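Local coordinates for protein gene product PA4716 (Pseudomonas aeruginosa, PDB 1U0K) that is of unknown function but is probably an isomerase of the PhzF family, predicted to be an epimerase, at residues Ala75-Leu80 and Val216-Thr221; Pro157-Thr162 and Leu192-Val197; Ala230-Tyr235 and Phe244-Gly249. All coordinates share one frame; numbering follows the deposited sequence.

Contact 1: Ala75-Leu80 and Val216-Thr221; sequences AGHPLL and VEDVAT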
ATOM      1  N   ALA A  75     -20.045  -7.797  -1.645  1.00 22.54           N
ATOM      2  CA  ALA A  75     -19.528  -9.056  -1.120  1.00 22.28           C
ATOM      3  C   ALA A  75     -18.095  -9.302  -1.604  1.00 21.80           C
ATOM      4  O   ALA A  75     -17.837  -9.221  -2.804  1.00 22.42           O
ATOM      5  CB  ALA A  75     -20.442 -10.215  -1.538  1.00 22.31           C
ATOM      6  N   GLY A  76     -17.176  -9.562  -0.668  1.00 20.73           N
ATOM      7  CA  GLY A  76     -15.765  -9.811  -0.985  1.00 20.52           C
ATOM      8  C   GLY A  76     -15.038 -10.549   0.135  1.00 20.47           C
ATOM      9  O   GLY A  76     -15.627 -10.767   1.198  1.00 20.67           O
ATOM     10  N   HIS A  77     -13.760 -10.894  -0.077  1.00 19.28           N
ATOM     11  CA  HIS A  77     -12.934 -11.589   0.930  1.00 18.19           C
ATOM     12  C   HIS A  77     -12.623 -10.840   2.269  1.00 15.42           C
ATOM     13  O   HIS A  77     -12.231 -11.484   3.242  1.00 16.16           O
ATOM     14  CB  HIS A  77     -11.617 -12.060   0.319  1.00 19.15           C
ATOM     15  CG  HIS A  77     -10.681 -10.939   0.038  1.00 19.99           C
ATOM     16  ND1 HIS A  77     -10.847 -10.093  -1.037  1.00 22.80           N
ATOM     17  CD2 HIS A  77      -9.628 -10.462   0.737  1.00 19.62           C
ATOM     18  CE1 HIS A  77      -9.919  -9.157  -0.998  1.00 21.01           C
ATOM     19  NE2 HIS A  77      -9.170  -9.355   0.070  1.00 22.00           N
ATOM     20  N   PRO A  78     -12.755  -9.517   2.354  1.00 12.73           N
ATOM     21  CA  PRO A  78     -12.768  -8.888   3.682  1.00 11.33           C
ATOM     22  C   PRO A  78     -13.826  -9.499   4.599  1.00 11.14           C
ATOM     23  O   PRO A  78     -13.632  -9.524   5.808  1.00  9.90           O
ATOM     24  CB  PRO A  78     -13.074  -7.426   3.373  1.00 11.12           C
ATOM     25  CG  PRO A  78     -12.464  -7.233   2.040  1.00 11.06           C
ATOM     26  CD  PRO A  78     -12.839  -8.494   1.292  1.00 12.08           C
ATOM     27  N   LEU A  79     -14.922 -10.002   4.038  1.00 10.54           N
ATOM     28  CA  LEU A  79     -15.961 -10.637   4.846  1.00 10.64           C
ATOM     29  C   LEU A  79     -15.475 -11.957   5.460  1.00 10.54           C
ATOM     30  O   LEU A  79     -15.806 -12.242   6.604  1.00 10.77           O
ATOM     31  CB  LEU A  79     -17.259 -10.849   4.049  1.00 11.40           C
ATOM     32  CG  LEU A  79     -17.957  -9.622   3.449  1.00 12.75           C
ATOM     33  CD1 LEU A  79     -19.250 -10.052   2.742  1.00 12.69           C
ATOM     34  CD2 LEU A  79     -18.296  -8.546   4.443  1.00 14.68           C
ATOM     35  N   LEU A  80     -14.676 -12.726   4.725  1.00 10.41           N
ATOM     36  CA  LEU A  80     -14.070 -13.945   5.252  1.00 10.55           C
ATOM     37  C   LEU A  80     -13.173 -13.645   6.443  1.00 10.10           C
ATOM     38  O   LEU A  80     -13.223 -14.344   7.457  1.00  9.56           O
ATOM     39  CB  LEU A  80     -13.242 -14.648   4.184  1.00 10.94           C
ATOM     40  CG  LEU A  80     -14.028 -15.151   2.981  1.00 11.99           C
ATOM     41  CD1 LEU A  80     -13.063 -15.861   2.040  1.00 13.10           C
ATOM     42  CD2 LEU A  80     -15.192 -16.051   3.392  1.00 13.07           C
ATOM     43  N   VAL A 216      -1.381  -1.358  -8.726  1.00 23.79           N
ATOM     44  CA  VAL A 216      -1.286  -2.317  -7.632  1.00 22.91           C
ATOM     45  C   VAL A 216      -2.145  -3.528  -7.982  1.00 22.14           C
ATOM     46  O   VAL A 216      -3.335  -3.400  -8.245  1.00 21.81           O
ATOM     47  CB  VAL A 216      -1.752  -1.707  -6.292  1.00 22.96           C
ATOM     48  CG1 VAL A 216      -1.548  -2.695  -5.146  1.00 23.24           C
ATOM     49  CG2 VAL A 216      -1.007  -0.410  -6.001  1.00 23.87           C
ATOM     50  N   GLU A 217      -1.532  -4.706  -8.000  1.00 21.09           N
ATOM     51  CA  GLU A 217      -2.236  -5.934  -8.334  1.00 20.53           C
ATOM     52  C   GLU A 217      -2.786  -6.541  -7.057  1.00 19.85           C
ATOM     53  O   GLU A 217      -2.101  -6.576  -6.040  1.00 20.16           O
ATOM     54  CB  GLU A 217      -1.289  -6.916  -9.034  1.00 20.39           C
ATOM     55  CG  GLU A 217      -1.996  -8.105  -9.666  1.00 21.60           C
ATOM     56  CD  GLU A 217      -1.045  -9.098 -10.311  1.00 21.83           C
ATOM     57  OE1 GLU A 217       0.135  -8.741 -10.517  1.00 23.78           O
ATOM     58  OE2 GLU A 217      -1.483 -10.235 -10.606  1.00 20.80           O
ATOM     59  N   ASP A 218      -4.028  -7.020  -7.109  1.00 19.01           N
ATOM     60  CA  ASP A 218      -4.655  -7.652  -5.955  1.00 18.81           C
ATOM     61  C   ASP A 218      -4.200  -9.103  -5.903  1.00 18.31           C
ATOM     62  O   ASP A 218      -4.160  -9.770  -6.930  1.00 18.57           O
ATOM     63  CB  ASP A 218      -6.182  -7.561  -6.077  1.00 18.64           C
ATOM     64  CG  ASP A 218      -6.918  -7.843  -4.764  1.00 20.14           C
ATOM     65  OD1 ASP A 218      -6.338  -7.706  -3.662  1.00 19.72           O
ATOM     66  OD2 ASP A 218      -8.122  -8.191  -4.753  1.00 21.94           O
ATOM     67  N   VAL A 219      -3.863  -9.576  -4.710  1.00 18.02           N
ATOM     68  CA  VAL A 219      -3.371 -10.939  -4.499  1.00 18.09           C
ATOM     69  C   VAL A 219      -4.464 -11.984  -4.766  1.00 18.14           C
ATOM     70  O   VAL A 219      -4.220 -12.985  -5.432  1.00 18.17           O
ATOM     71  CB  VAL A 219      -2.828 -11.114  -3.059  1.00 18.00           C
ATOM     72  CG1 VAL A 219      -2.458 -12.566  -2.774  1.00 18.55           C
ATOM     73  CG2 VAL A 219      -1.626 -10.183  -2.813  1.00 18.12           C
ATOM     74  N   ALA A 220      -5.662 -11.755  -4.231  1.00 18.30           N
ATOM     75  CA  ALA A 220      -6.736 -12.745  -4.289  1.00 18.33           C
ATOM     76  C   ALA A 220      -8.080 -12.070  -4.036  1.00 19.04           C
ATOM     77  O   ALA A 220      -8.346 -11.630  -2.922  1.00 19.19           O
ATOM     78  CB  ALA A 220      -6.492 -13.847  -3.270  1.00 18.80           C
ATOM     79  N   THR A 221      -8.925 -12.020  -5.068  1.00 18.74           N
ATOM     80  CA  THR A 221     -10.102 -11.161  -5.098  1.00 19.16           C
ATOM     81  C   THR A 221     -11.382 -11.970  -4.887  1.00 19.53           C
ATOM     82  O   THR A 221     -11.904 -12.574  -5.822  1.00 19.33           O
ATOM     83  CB  THR A 221     -10.148 -10.424  -6.454  1.00 19.14           C
ATOM     84  OG1 THR A 221      -8.880  -9.795  -6.706  1.00 19.74           O
ATOM     85  CG2 THR A 221     -11.137  -9.277  -6.452  1.00 19.59           C
TER

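Contact 2: Pro157-Thr162 and Leu192-Val197; sequences PRVVST and LGAAFV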
ATOM      1  N   PRO A 157     -16.217 -12.847 -23.472  1.00 24.77           N
ATOM      2  CA  PRO A 157     -16.101 -11.878 -22.386  1.00 23.92           C
ATOM      3  C   PRO A 157     -17.500 -11.490 -21.945  1.00 23.20           C
ATOM      4  O   PRO A 157     -18.389 -11.302 -22.780  1.00 22.97           O
ATOM      5  CB  PRO A 157     -15.360 -10.706 -23.035  1.00 24.07           C
ATOM      6  CG  PRO A 157     -14.555 -11.348 -24.103  1.00 25.08           C
ATOM      7  CD  PRO A 157     -15.463 -12.414 -24.663  1.00 25.05           C
ATOM      8  N   ARG A 158     -17.713 -11.437 -20.637  1.00 21.84           N
ATOM      9  CA  ARG A 158     -18.990 -11.015 -20.103  1.00 21.48           C
ATOM     10  C   ARG A 158     -18.850 -10.346 -18.765  1.00 20.22           C
ATOM     11  O   ARG A 158     -17.930 -10.633 -18.024  1.00 19.76           O
ATOM     12  CB  ARG A 158     -19.930 -12.202 -19.968  1.00 22.07           C
ATOM     13  CG  ARG A 158     -20.634 -12.473 -21.265  1.00 23.49           C
ATOM     14  CD  ARG A 158     -21.853 -13.220 -21.119  1.00 24.30           C
ATOM     15  NE  ARG A 158     -23.009 -12.417 -20.754  1.00 23.50           N
ATOM     16  CZ  ARG A 158     -24.171 -12.972 -20.471  1.00 23.62           C
ATOM     17  NH1 ARG A 158     -24.285 -14.292 -20.511  1.00 25.31           N
ATOM     18  NH2 ARG A 158     -25.221 -12.241 -20.155  1.00 24.24           N
ATOM     19  N   VAL A 159     -19.785  -9.456 -18.487  1.00 19.68           N
ATOM     20  CA  VAL A 159     -19.858  -8.807 -17.189  1.00 19.38           C
ATOM     21  C   VAL A 159     -20.625  -9.756 -16.281  1.00 19.45           C
ATOM     22  O   VAL A 159     -21.741 -10.152 -16.598  1.00 19.37           O
ATOM     23  CB  VAL A 159     -20.558  -7.455 -17.283  1.00 19.29           C
ATOM     24  CG1 VAL A 159     -20.652  -6.791 -15.895  1.00 19.00           C
ATOM     25  CG2 VAL A 159     -19.813  -6.555 -18.264  1.00 18.92           C
ATOM     26  N   VAL A 160     -20.009 -10.147 -15.170  1.00 18.93           N
ATOM     27  CA  VAL A 160     -20.624 -11.058 -14.207  1.00 18.67           C
ATOM     28  C   VAL A 160     -20.433 -10.462 -12.816  1.00 19.03           C
ATOM     29  O   VAL A 160     -19.381  -9.888 -12.524  1.00 18.78           O
ATOM     30  CB  VAL A 160     -20.010 -12.467 -14.279  1.00 18.45           C
ATOM     31  CG1 VAL A 160     -20.780 -13.433 -13.393  1.00 18.11           C
ATOM     32  CG2 VAL A 160     -20.007 -12.992 -15.736  1.00 18.45           C
ATOM     33  N   SER A 161     -21.447 -10.600 -11.963  1.00 19.77           N
ATOM     34  CA  SER A 161     -21.491  -9.873 -10.692  1.00 20.19           C
ATOM     35  C   SER A 161     -22.201 -10.654  -9.592  1.00 21.17           C
ATOM     36  O   SER A 161     -23.242 -11.262  -9.817  1.00 21.02           O
ATOM     37  CB  SER A 161     -22.228  -8.554 -10.892  1.00 20.53           C
ATOM     38  OG  SER A 161     -22.126  -7.725  -9.744  1.00 21.20           O
ATOM     39  N   THR A 162     -21.618 -10.638  -8.400  1.00 21.64           N
ATOM     40  CA  THR A 162     -22.327 -11.014  -7.178  1.00 22.38           C
ATOM     41  C   THR A 162     -22.433  -9.792  -6.256  1.00 22.97           C
ATOM     42  O   THR A 162     -22.608  -9.940  -5.048  1.00 23.71           O
ATOM     43  CB  THR A 162     -21.613 -12.162  -6.457  1.00 22.43           C
ATOM     44  OG1 THR A 162     -20.229 -11.834  -6.259  1.00 22.46           O
ATOM     45  CG2 THR A 162     -21.581 -13.414  -7.304  1.00 22.24           C
ATOM     46  N   LEU A 192     -20.358  -0.832 -20.451  1.00 26.29           N
ATOM     47  CA  LEU A 192     -20.718  -2.224 -20.166  1.00 25.45           C
ATOM     48  C   LEU A 192     -21.336  -2.479 -18.787  1.00 24.60           C
ATOM     49  O   LEU A 192     -21.685  -3.617 -18.455  1.00 24.31           O
ATOM     50  CB  LEU A 192     -19.477  -3.098 -20.326  1.00 25.19           C
ATOM     51  CG  LEU A 192     -18.865  -3.063 -21.724  1.00 25.05           C
ATOM     52  CD1 LEU A 192     -17.491  -3.698 -21.721  1.00 24.27           C
ATOM     53  CD2 LEU A 192     -19.798  -3.759 -22.722  1.00 25.18           C
ATOM     54  N   GLY A 193     -21.468  -1.433 -17.976  1.00 23.97           N
ATOM     55  CA  GLY A 193     -21.983  -1.574 -16.624  1.00 23.13           C
ATOM     56  C   GLY A 193     -21.042  -2.334 -15.702  1.00 22.50           C
ATOM     57  O   GLY A 193     -21.474  -3.006 -14.772  1.00 22.63           O
ATOM     58  N   ALA A 194     -19.742  -2.209 -15.956  1.00 21.92           N
ATOM     59  CA  ALA A 194     -18.727  -2.940 -15.208  1.00 21.50           C
ATOM     60  C   ALA A 194     -17.817  -1.978 -14.447  1.00 21.20           C
ATOM     61  O   ALA A 194     -17.555  -0.867 -14.901  1.00 21.48           O
ATOM     62  CB  ALA A 194     -17.900  -3.810 -16.155  1.00 21.31           C
ATOM     63  N   ALA A 195     -17.352  -2.427 -13.295  1.00 21.08           N
ATOM     64  CA  ALA A 195     -16.474  -1.633 -12.430  1.00 21.07           C
ATOM     65  C   ALA A 195     -14.995  -1.923 -12.656  1.00 20.83           C
ATOM     66  O   ALA A 195     -14.176  -1.000 -12.624  1.00 21.34           O
ATOM     67  CB  ALA A 195     -16.823  -1.881 -10.982  1.00 21.23           C
ATOM     68  N   PHE A 196     -14.655  -3.203 -12.849  1.00 20.41           N
ATOM     69  CA  PHE A 196     -13.266  -3.637 -13.028  1.00 19.82           C
ATOM     70  C   PHE A 196     -13.152  -4.756 -14.052  1.00 19.53           C
ATOM     71  O   PHE A 196     -14.126  -5.457 -14.312  1.00 18.70           O
ATOM     72  CB  PHE A 196     -12.703  -4.176 -11.723  1.00 19.92           C
ATOM     73  CG  PHE A 196     -12.603  -3.145 -10.639  1.00 20.70           C
ATOM     74  CD1 PHE A 196     -13.570  -3.066  -9.647  1.00 21.82           C
ATOM     75  CD2 PHE A 196     -11.556  -2.233 -10.638  1.00 21.95           C
ATOM     76  CE1 PHE A 196     -13.479  -2.104  -8.656  1.00 22.66           C
ATOM     77  CE2 PHE A 196     -11.462  -1.270  -9.647  1.00 22.04           C
ATOM     78  CZ  PHE A 196     -12.425  -1.203  -8.664  1.00 21.25           C
ATOM     79  N   VAL A 197     -11.949  -4.920 -14.592  1.00 19.37           N
ATOM     80  CA  VAL A 197     -11.609  -6.031 -15.482  1.00 19.38           C
ATOM     81  C   VAL A 197     -10.897  -7.118 -14.676  1.00 19.15           C
ATOM     82  O   VAL A 197     -10.011  -6.824 -13.857  1.00 18.66           O
ATOM     83  CB  VAL A 197     -10.660  -5.589 -16.623  1.00 20.06           C
ATOM     84  CG1 VAL A 197     -10.203  -6.798 -17.446  1.00 20.30           C
ATOM     85  CG2 VAL A 197     -11.324  -4.575 -17.528  1.00 20.34           C
TER

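Contact 3: Ala230-Tyr235 and Phe244-Gly249; sequences AYLVEY and FVLHQG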
ATOM      1  N   ALA A 230     -19.149 -18.781 -11.237  1.00 19.80           N
ATOM      2  CA  ALA A 230     -20.457 -18.851 -11.890  1.00 20.02           C
ATOM      3  C   ALA A 230     -20.300 -18.887 -13.406  1.00 20.27           C
ATOM      4  O   ALA A 230     -21.067 -19.564 -14.088  1.00 20.52           O
ATOM      5  CB  ALA A 230     -21.327 -17.682 -11.486  1.00 19.93           C
ATOM      6  N   TYR A 231     -19.306 -18.162 -13.912  1.00 19.84           N
ATOM      7  CA  TYR A 231     -19.002 -18.118 -15.339  1.00 20.00           C
ATOM      8  C   TYR A 231     -18.533 -19.475 -15.837  1.00 20.62           C
ATOM      9  O   TYR A 231     -19.039 -19.984 -16.839  1.00 20.32           O
ATOM     10  CB  TYR A 231     -17.911 -17.078 -15.625  1.00 19.80           C
ATOM     11  CG  TYR A 231     -17.504 -16.977 -17.085  1.00 19.05           C
ATOM     12  CD1 TYR A 231     -18.080 -16.030 -17.920  1.00 18.65           C
ATOM     13  CD2 TYR A 231     -16.537 -17.817 -17.615  1.00 18.66           C
ATOM     14  CE1 TYR A 231     -17.718 -15.937 -19.255  1.00 19.84           C
ATOM     15  CE2 TYR A 231     -16.166 -17.737 -18.951  1.00 20.15           C
ATOM     16  CZ  TYR A 231     -16.763 -16.798 -19.759  1.00 20.76           C
ATOM     17  OH  TYR A 231     -16.381 -16.721 -21.086  1.00 22.17           O
ATOM     18  N   LEU A 232     -17.553 -20.051 -15.146  1.00 21.07           N
ATOM     19  CA  LEU A 232     -16.997 -21.342 -15.529  1.00 22.04           C
ATOM     20  C   LEU A 232     -18.087 -22.416 -15.554  1.00 22.88           C
ATOM     21  O   LEU A 232     -18.145 -23.215 -16.473  1.00 22.95           O
ATOM     22  CB  LEU A 232     -15.842 -21.744 -14.606  1.00 22.15           C
ATOM     23  CG  LEU A 232     -14.585 -20.866 -14.688  1.00 22.38           C
ATOM     24  CD1 LEU A 232     -13.628 -21.175 -13.560  1.00 23.37           C
ATOM     25  CD2 LEU A 232     -13.876 -21.038 -16.030  1.00 23.16           C
ATOM     26  N   VAL A 233     -18.976 -22.395 -14.571  1.00 23.86           N
ATOM     27  CA  VAL A 233     -20.064 -23.366 -14.495  1.00 24.59           C
ATOM     28  C   VAL A 233     -21.125 -23.116 -15.582  1.00 25.29           C
ATOM     29  O   VAL A 233     -21.661 -24.063 -16.163  1.00 25.18           O
ATOM     30  CB  VAL A 233     -20.670 -23.369 -13.066  1.00 24.75           C
ATOM     31  CG1 VAL A 233     -21.991 -24.104 -13.010  1.00 25.35           C
ATOM     32  CG2 VAL A 233     -19.679 -23.993 -12.102  1.00 24.43           C
ATOM     33  N   GLU A 234     -21.409 -21.848 -15.858  1.00 26.11           N
ATOM     34  CA  GLU A 234     -22.402 -21.458 -16.863  1.00 26.91           C
ATOM     35  C   GLU A 234     -21.995 -21.915 -18.271  1.00 27.09           C
ATOM     36  O   GLU A 234     -22.845 -22.336 -19.064  1.00 26.94           O
ATOM     37  CB  GLU A 234     -22.607 -19.935 -16.831  1.00 27.54           C
ATOM     38  CG  GLU A 234     -23.478 -19.354 -17.939  1.00 29.40           C
ATOM     39  CD  GLU A 234     -24.884 -19.917 -17.946  1.00 33.26           C
ATOM     40  OE1 GLU A 234     -25.577 -19.819 -16.909  1.00 35.12           O
ATOM     41  OE2 GLU A 234     -25.298 -20.457 -18.999  1.00 36.68           O
ATOM     42  N   TYR A 235     -20.699 -21.853 -18.562  1.00 26.91           N
ATOM     43  CA  TYR A 235     -20.182 -22.171 -19.893  1.00 27.06           C
ATOM     44  C   TYR A 235     -19.592 -23.586 -19.953  1.00 27.34           C
ATOM     45  O   TYR A 235     -18.850 -23.919 -20.876  1.00 27.42           O
ATOM     46  CB  TYR A 235     -19.186 -21.087 -20.345  1.00 26.79           C
ATOM     47  CG  TYR A 235     -19.898 -19.786 -20.646  1.00 26.22           C
ATOM     48  CD1 TYR A 235     -19.961 -18.763 -19.706  1.00 25.06           C
ATOM     49  CD2 TYR A 235     -20.563 -19.603 -21.862  1.00 25.52           C
ATOM     50  CE1 TYR A 235     -20.643 -17.585 -19.972  1.00 24.84           C
ATOM     51  CE2 TYR A 235     -21.246 -18.429 -22.136  1.00 25.61           C
ATOM     52  CZ  TYR A 235     -21.284 -17.423 -21.193  1.00 25.22           C
ATOM     53  OH  TYR A 235     -21.960 -16.259 -21.467  1.00 25.13           O
ATOM     54  N   PHE A 244     -14.140 -26.730  -6.356  1.00 27.66           N
ATOM     55  CA  PHE A 244     -12.917 -26.526  -7.105  1.00 26.42           C
ATOM     56  C   PHE A 244     -12.208 -25.270  -6.638  1.00 26.11           C
ATOM     57  O   PHE A 244     -12.727 -24.533  -5.801  1.00 26.31           O
ATOM     58  CB  PHE A 244     -13.166 -26.543  -8.625  1.00 25.97           C
ATOM     59  CG  PHE A 244     -14.044 -25.428  -9.147  1.00 24.06           C
ATOM     60  CD1 PHE A 244     -13.483 -24.359  -9.840  1.00 22.57           C
ATOM     61  CD2 PHE A 244     -15.424 -25.489  -9.030  1.00 22.71           C
ATOM     62  CE1 PHE A 244     -14.285 -23.355 -10.368  1.00 21.13           C
ATOM     63  CE2 PHE A 244     -16.232 -24.482  -9.554  1.00 21.23           C
ATOM     64  CZ  PHE A 244     -15.655 -23.416 -10.225  1.00 21.27           C
ATOM     65  N   VAL A 245     -11.003 -25.063  -7.147  1.00 25.46           N
ATOM     66  CA  VAL A 245     -10.183 -23.952  -6.693  1.00 25.26           C
ATOM     67  C   VAL A 245      -9.811 -23.014  -7.836  1.00 24.30           C
ATOM     68  O   VAL A 245      -9.567 -23.441  -8.971  1.00 23.72           O
ATOM     69  CB  VAL A 245      -8.925 -24.426  -5.871  1.00 25.57           C
ATOM     70  CG1 VAL A 245      -9.137 -25.808  -5.258  1.00 26.45           C
ATOM     71  CG2 VAL A 245      -7.660 -24.387  -6.675  1.00 27.02           C
ATOM     72  N   LEU A 246      -9.820 -21.725  -7.522  1.00 23.21           N
ATOM     73  CA  LEU A 246      -9.262 -20.696  -8.378  1.00 22.60           C
ATOM     74  C   LEU A 246      -7.907 -20.285  -7.829  1.00 22.39           C
ATOM     75  O   LEU A 246      -7.642 -20.388  -6.623  1.00 21.99           O
ATOM     76  CB  LEU A 246     -10.180 -19.480  -8.436  1.00 22.57           C
ATOM     77  CG  LEU A 246     -11.618 -19.709  -8.881  1.00 23.39           C
ATOM     78  CD1 LEU A 246     -12.337 -18.375  -8.957  1.00 24.17           C
ATOM     79  CD2 LEU A 246     -11.675 -20.445 -10.229  1.00 24.00           C
ATOM     80  N   HIS A 247      -7.041 -19.828  -8.722  1.00 21.77           N
ATOM     81  CA  HIS A 247      -5.686 -19.450  -8.355  1.00 21.62           C
ATOM     82  C   HIS A 247      -5.494 -17.980  -8.650  1.00 21.37           C
ATOM     83  O   HIS A 247      -5.951 -17.482  -9.672  1.00 20.84           O
ATOM     84  CB  HIS A 247      -4.648 -20.285  -9.121  1.00 21.92           C
ATOM     85  CG  HIS A 247      -4.904 -21.756  -9.059  1.00 23.28           C
ATOM     86  ND1 HIS A 247      -4.619 -22.516  -7.947  1.00 24.76           N
ATOM     87  CD2 HIS A 247      -5.444 -22.602  -9.967  1.00 24.83           C
ATOM     88  CE1 HIS A 247      -4.966 -23.770  -8.174  1.00 25.83           C
ATOM     89  NE2 HIS A 247      -5.475 -23.849  -9.390  1.00 26.33           N
ATOM     90  N   GLN A 248      -4.822 -17.289  -7.741  1.00 20.93           N
ATOM     91  CA  GLN A 248      -4.486 -15.882  -7.932  1.00 20.86           C
ATOM     92  C   GLN A 248      -3.289 -15.525  -7.066  1.00 21.19           C
ATOM     93  O   GLN A 248      -3.099 -16.099  -5.996  1.00 21.10           O
ATOM     94  CB  GLN A 248      -5.672 -14.985  -7.567  1.00 20.85           C
ATOM     95  CG  GLN A 248      -5.630 -13.596  -8.208  1.00 19.72           C
ATOM     96  CD  GLN A 248      -6.819 -12.731  -7.824  1.00 19.58           C
ATOM     97  OE1 GLN A 248      -7.946 -13.221  -7.749  1.00 18.23           O
ATOM     98  NE2 GLN A 248      -6.572 -11.440  -7.570  1.00 18.85           N
ATOM     99  N   GLY A 249      -2.482 -14.582  -7.536  1.00 21.97           N
ATOM    100  CA  GLY A 249      -1.436 -13.990  -6.720  1.00 22.93           C
ATOM    101  C   GLY A 249      -0.010 -14.425  -6.999  1.00 23.95           C
ATOM    102  O   GLY A 249       0.917 -13.877  -6.404  1.00 24.06           O
TER

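Contact 1: Ala75-Leu80 and Val216-Thr221
His-77 meets Ala-220 in the central cleft of the PhzF fold, which belongs to the diaminopimelate epimerase-like group, at the point where its two lobes come together. His-77 lies at the start of helix 78-90, and Thr-221 is the N-cap residue of helix 222-234, so the contact brings the N-terminal ends of two helices together deep inside the chain. Glu-48, the predicted active-site residue, touches the His-77 side chain, and the position is consistent with the family's active-site pocket.

The imidazole does almost all the touching. Its CG sits between the backbone N and the carbonyl carbon (chi1 72°), which carries the ring out from the helix start toward the loop 216-221. There the carbonyl O of Ala-220 lies 3.4 Å above one ring face, displaced toward the rim, while CD of Pro-78 covers the centre of the opposite face. The imidazole is thus sandwiched between a peptide oxygen and a proline methylene. Although ND1 of His-77 is 3.5 Å from O of Ala-220, the angle is too poor for a hydrogen bond; ND1 instead has a weak bond from the backbone N of Gly-222. Asn-21 ND2 bonds to both O of Ala-220 and OD1 of Asp-218, tying the loop to strand 21-26. The carboxylate of Asp-218 approaches the ring obliquely, with OD2 4.3 Å from CE1 of His-77. That same OD2 accepts a 2.6 Å hydrogen bond from OG1 of Thr-221, received on its anti side and 32° out of the carboxylate plane.

Contact 2: Pro157-Thr162 and Leu192-Val197
The backbones come closest at Val-159 and Ala-194, where the CA atoms are 6.3 Å apart and strand 158-161 runs past the turn leading out of helix 186-192 without pairing with it. Gly-193 shapes that turn: with positive phi (68°) and two bonds back into the last helical turn it makes a Schellman motif, which ends the helix and lets the chain move on toward strand 196-201.

A single side chain, that of Val-159, carries the strand's share of the contact, and its two methyls divide the work. CG1 is anti to the backbone N (chi1 179°) and CG2 is anti to the carbonyl carbon, an arrangement that spreads the fork along the turn. CG2 packs at 4.0 Å against CB of Leu-192, and it also meets the main chain there, 3.5 Å from the carbonyl O of Leu-192. The other methyl, CG1, approaches the next carbonyl, with O of Gly-193 at 4.0 Å. Both branches reach the methyl of Ala-194, whose CB is 4.0 Å from CG2 of Val-159 and 4.1 Å from CG1. Three consecutive residues of the turn therefore bear on one valine. Contact with Leu-192 is made at CB and the backbone rather than by the branched end of its side chain.

Strand 158-161 lies between strands 117-129 and 166-170, both antiparallel to it, and 166-170 in turn runs parallel to 196-201. Within that framework the Schellman turn covers Val-159, Pro-165 also touches this valine, and Leu-192 reaches Phe-141 on helix 135-144, so the end of helix 186-192 packs against both strand 158-161 and helix 135-144.

Contact 3: Ala230-Tyr235 and Phe244-Gly249
Helix 230-234 and strand 244-248 run at 125° to each other, N to C, with their axes 11.6 Å apart at closest approach; Leu-232 and Leu-246 have the nearest CA atoms. That separation is filled by apolar side chains.

Leu-232 points across from the helix, and Phe-244 and Leu-246, two residues apart on the strand, both point back at it. One methyl of Leu-232, CD1, meets both: it is 3.9 Å from CE1 of Phe-244 and 3.9 Å from CD2 of Leu-246. The two leucines slide past each other in opposite directions, whereas Leu-232 approaches the phenyl ring at a slant. Phe-244 holds its CG between the backbone N and the carbonyl carbon (chi1 64°), swinging the ring toward the helix. CG2 of Val-233 lies 4.3 Å from CE2 of Phe-244, also obliquely, so adjacent helix residues meet the two meta carbons, CE1 and CE2.

Strand 244-248 pairs antiparallel with 256-262, whose Val-260 touches both Phe-244 and Leu-246, while Ala-225, Val-228 and Ala-229 extend the packing along helix 222-234; Ala-230 on that helix packs against strand 117-129.

From the N terminus, 75-80 comes first and waits 136 residues for 216-221, so contact 1 closes a long loop, joining the start of helix 78-90 to the loop before helix 222-234. Nested inside it, contact 2 joins strand 158-161 to the end of helix 186-192. Contact 3 follows in series, a short local closure between helix 222-234 and strand 244-248. They also touch directly: Ala-75 packs on the Thr-162 carbonyl, Gln-248 NE2 probably bonds to Thr-221 OG1 and Asp-218 O, and Arg-158 NH1 probably bonds to Tyr-235 OH. Helix 222-234, which starts just after Thr-221 and ends within 230-235, joins contact 1 to contact 3.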